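Local coordinates for protein inactive poly [ADP-ribose] polymerase RCD1 (Arabidopsis thaliana, PDB 5NGO) that is a plant PARP-domain protein, probably inactive as a poly(ADP-ribose) polymerase, that a downy mildew effector binds to suppress immunity, at residues Val62-Leu67 and Leu125-Met130. Numbering follows the deposited sequence.
Sequences VRYAWL and LCRVIM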
ATOM      1  N   VAL A  62      11.125   4.719  -3.719  1.00 47.48           N
ATOM      2  CA  VAL A  62      10.399   3.992  -2.707  1.00 46.27           C
ATOM      3  C   VAL A  62       9.500   4.974  -1.960  1.00 46.40           C
ATOM      4  O   VAL A  62       9.963   6.005  -1.493  1.00 49.64           O
ATOM      5  CB  VAL A  62      11.351   3.278  -1.726  1.00 45.39           C
ATOM      6  CG1 VAL A  62      10.556   2.562  -0.633  1.00 44.06           C
ATOM      7  CG2 VAL A  62      12.220   2.247  -2.494  1.00 45.88           C
ATOM      8  N   ARG A  63       8.224   4.631  -1.841  1.00 45.65           N
ATOM      9  CA  ARG A  63       7.242   5.454  -1.138  1.00 46.12           C
ATOM     10  C   ARG A  63       6.456   4.644  -0.134  1.00 43.40           C
ATOM     11  O   ARG A  63       6.351   3.436  -0.243  1.00 41.82           O
ATOM     12  CB  ARG A  63       6.274   6.082  -2.142  1.00 49.11           C
ATOM     13  CG  ARG A  63       6.819   7.348  -2.754  1.00 51.79           C
ATOM     14  CD  ARG A  63       6.372   7.528  -4.180  1.00 54.47           C
ATOM     15  NE  ARG A  63       7.165   8.593  -4.825  1.00 58.84           N
ATOM     16  CZ  ARG A  63       6.722   9.806  -5.160  1.00 60.69           C
ATOM     17  NH1 ARG A  63       5.429  10.162  -4.950  1.00 61.47           N
ATOM     18  NH2 ARG A  63       7.555  10.643  -5.761  1.00 63.99           N
ATOM     19  N   TYR A  64       5.943   5.332   0.877  1.00 43.33           N
ATOM     20  CA  TYR A  64       5.002   4.704   1.796  1.00 41.79           C
ATOM     21  C   TYR A  64       3.619   4.851   1.208  1.00 41.09           C
ATOM     22  O   TYR A  64       3.320   5.860   0.564  1.00 42.44           O
ATOM     23  CB  TYR A  64       5.100   5.290   3.191  1.00 42.34           C
ATOM     24  CG  TYR A  64       6.262   4.741   3.990  1.00 43.53           C
ATOM     25  CD1 TYR A  64       6.258   3.428   4.458  1.00 44.33           C
ATOM     26  CD2 TYR A  64       7.400   5.518   4.238  1.00 46.06           C
ATOM     27  CE1 TYR A  64       7.273   2.918   5.221  1.00 46.21           C
ATOM     28  CE2 TYR A  64       8.465   5.019   4.958  1.00 46.98           C
ATOM     29  CZ  TYR A  64       8.406   3.705   5.426  1.00 48.49           C
ATOM     30  OH  TYR A  64       9.423   3.262   6.230  1.00 51.87           O
ATOM     31  N   ALA A  65       2.785   3.832   1.375  1.00 39.84           N
ATOM     32  CA  ALA A  65       1.406   3.876   0.900  1.00 39.43           C
ATOM     33  C   ALA A  65       0.525   2.989   1.764  1.00 38.06           C
ATOM     34  O   ALA A  65       1.019   2.056   2.392  1.00 38.58           O
ATOM     35  CB  ALA A  65       1.357   3.422  -0.553  1.00 40.47           C
ATOM     36  N   TRP A  66      -0.767   3.290   1.798  1.00 37.90           N
ATOM     37  CA  TRP A  66      -1.711   2.604   2.661  1.00 37.41           C
ATOM     38  C   TRP A  66      -2.508   1.587   1.852  1.00 39.25           C
ATOM     39  O   TRP A  66      -2.982   1.891   0.743  1.00 41.62           O
ATOM     40  CB  TRP A  66      -2.690   3.572   3.304  1.00 36.92           C
ATOM     41  CG  TRP A  66      -2.055   4.613   4.149  1.00 36.09           C
ATOM     42  CD1 TRP A  66      -1.786   5.896   3.811  1.00 36.42           C
ATOM     43  CD2 TRP A  66      -1.610   4.457   5.496  1.00 35.22           C
ATOM     44  NE1 TRP A  66      -1.187   6.551   4.845  1.00 38.01           N
ATOM     45  CE2 TRP A  66      -1.063   5.684   5.898  1.00 37.66           C
ATOM     46  CE3 TRP A  66      -1.618   3.395   6.404  1.00 35.07           C
ATOM     47  CZ2 TRP A  66      -0.535   5.889   7.174  1.00 37.54           C
ATOM     48  CZ3 TRP A  66      -1.091   3.577   7.650  1.00 35.36           C
ATOM     49  CH2 TRP A  66      -0.554   4.827   8.031  1.00 36.62           C
ATOM     50  N   LEU A  67      -2.621   0.381   2.407  1.00 38.57           N
ATOM     51  CA  LEU A  67      -3.370  -0.703   1.804  1.00 39.32           C
ATOM     52  C   LEU A  67      -4.525  -1.097   2.728  1.00 38.76           C
ATOM     53  O   LEU A  67      -4.281  -1.565   3.843  1.00 39.21           O
ATOM     54  CB  LEU A  67      -2.430  -1.915   1.599  1.00 38.38           C
ATOM     55  CG  LEU A  67      -3.056  -3.162   0.971  1.00 39.13           C
ATOM     56  CD1 LEU A  67      -3.603  -2.883  -0.432  1.00 39.30           C
ATOM     57  CD2 LEU A  67      -1.987  -4.257   0.895  1.00 39.34           C
ATOM     58  N   LEU A 125       0.377  -0.162   6.363  1.00 38.51           N
ATOM     59  CA  LEU A 125       1.348   0.751   5.762  1.00 38.53           C
ATOM     60  C   LEU A 125       2.411  -0.090   5.042  1.00 37.17           C
ATOM     61  O   LEU A 125       3.055  -0.939   5.660  1.00 36.65           O
ATOM     62  CB  LEU A 125       2.026   1.668   6.776  1.00 38.48           C
ATOM     63  CG  LEU A 125       2.936   2.751   6.186  1.00 38.28           C
ATOM     64  CD1 LEU A 125       2.113   3.734   5.408  1.00 39.24           C
ATOM     65  CD2 LEU A 125       3.671   3.531   7.249  1.00 38.47           C
ATOM     66  N   CYS A 126       2.582   0.180   3.749  1.00 36.16           N
ATOM     67  CA  CYS A 126       3.538  -0.539   2.902  1.00 36.99           C
ATOM     68  C   CYS A 126       4.645   0.362   2.369  1.00 36.03           C
ATOM     69  O   CYS A 126       4.446   1.567   2.197  1.00 34.80           O
ATOM     70  CB  CYS A 126       2.827  -1.100   1.689  1.00 37.88           C
ATOM     71  SG  CYS A 126       1.526  -2.271   2.036  1.00 41.17           S
ATOM     72  N   ARG A 127       5.797  -0.245   2.129  1.00 35.80           N
ATOM     73  CA  ARG A 127       6.823   0.350   1.273  1.00 37.41           C
ATOM     74  C   ARG A 127       6.500  -0.114  -0.133  1.00 36.16           C
ATOM     75  O   ARG A 127       6.236  -1.291  -0.340  1.00 37.31           O
ATOM     76  CB  ARG A 127       8.212  -0.154   1.633  1.00 39.60           C
ATOM     77  CG  ARG A 127       8.570  -0.072   3.094  1.00 40.98           C
ATOM     78  CD  ARG A 127      10.064  -0.156   3.294  1.00 42.65           C
ATOM     79  NE  ARG A 127      10.417  -0.376   4.687  1.00 43.83           N
ATOM     80  CZ  ARG A 127      11.651  -0.628   5.129  1.00 44.47           C
ATOM     81  NH1 ARG A 127      12.682  -0.687   4.289  1.00 45.12           N
ATOM     82  NH2 ARG A 127      11.860  -0.772   6.437  1.00 44.37           N
ATOM     83  N   VAL A 128       6.481   0.817  -1.079  1.00 37.01           N
ATOM     84  CA  VAL A 128       6.199   0.517  -2.473  1.00 38.91           C
ATOM     85  C   VAL A 128       7.326   1.070  -3.325  1.00 40.35           C
ATOM     86  O   VAL A 128       7.703   2.242  -3.192  1.00 40.54           O
ATOM     87  CB  VAL A 128       4.876   1.141  -2.952  1.00 39.32           C
ATOM     88  CG1 VAL A 128       4.554   0.691  -4.364  1.00 39.73           C
ATOM     89  CG2 VAL A 128       3.744   0.801  -1.993  1.00 40.23           C
ATOM     90  N   ILE A 129       7.844   0.219  -4.206  1.00 41.63           N
ATOM     91  CA  ILE A 129       8.813   0.625  -5.222  1.00 42.94           C
ATOM     92  C   ILE A 129       8.018   1.130  -6.416  1.00 43.33           C
ATOM     93  O   ILE A 129       7.494   0.350  -7.211  1.00 41.32           O
ATOM     94  CB  ILE A 129       9.704  -0.545  -5.647  1.00 43.44           C
ATOM     95  CG1 ILE A 129      10.518  -1.054  -4.448  1.00 44.22           C
ATOM     96  CG2 ILE A 129      10.640  -0.130  -6.777  1.00 45.05           C
ATOM     97  CD1 ILE A 129      11.116  -2.439  -4.664  1.00 44.63           C
ATOM     98  N   MET A 130       7.925   2.450  -6.531  1.00 45.38           N
ATOM     99  CA  MET A 130       7.158   3.060  -7.606  1.00 47.88           C
ATOM    100  C   MET A 130       7.990   3.225  -8.872  1.00 51.47           C
ATOM    101  O   MET A 130       7.424   3.261  -9.962  1.00 51.69           O
ATOM    102  CB  MET A 130       6.584   4.399  -7.152  1.00 47.76           C
ATOM    103  CG  MET A 130       5.419   4.245  -6.178  1.00 47.17           C
ATOM    104  SD  MET A 130       4.051   3.252  -6.768  1.00 48.20           S
ATOM    105  CE  MET A 130       3.579   4.068  -8.265  1.00 49.31           C
TER
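Leu-125 sits between two aromatic side chains of the neighbouring strand, a compact example of how an antiparallel pair builds an apolar patch on one face. Its CD1 lies over the centre of the six-membered ring of Trp-66, 3.6 Å from the centroid and nearly on the ring normal, a CH-pi contact. With CG anti to the backbone N (chi1 -173°), the side chain reaches both rings: CD1 meets the indole, while CG and CD2 approach Tyr-64 CD1 obliquely, each at 3.8 Å. The indole NE1 is hydrogen-bonded to Ala-103 O, which should help hold the ring's rotation, and Phe-16 meets it edge-to-face. On the opposite face of the sheet, Ala-65 CB packs 3.8 Å from Val-128 CG2, with Leu-100 of strand 98-102 touching both, and Cys-126 SG touches Leu-67 CB at 4.0 Å.

Between the two faces run four backbone hydrogen bonds, paired reciprocally as Arg-63 with Val-128 and Ala-65 with Cys-126; Cys-126 N to Ala-65 O measures 2.8 Å and is almost straight (N-H...O angle 172°).

Toward the polar edge, Tyr-64 and Arg-127 run side by side, CE1 of the ring 3.9 Å from CG of the arginine, the ring and guanidinium planes inclined at 70°. Arg-127 NH2 forms a salt bridge with Glu-177 on strand 174-182. The chemistry thus implies a central strand pair of the PARP-like sheet in which alternate residues pair with each other, Trp-66, Leu-125 and Arg-127 bond to flanking strands, and Arg-127 packs its aliphatic stem on Tyr-64 while its charge is met by Glu-177.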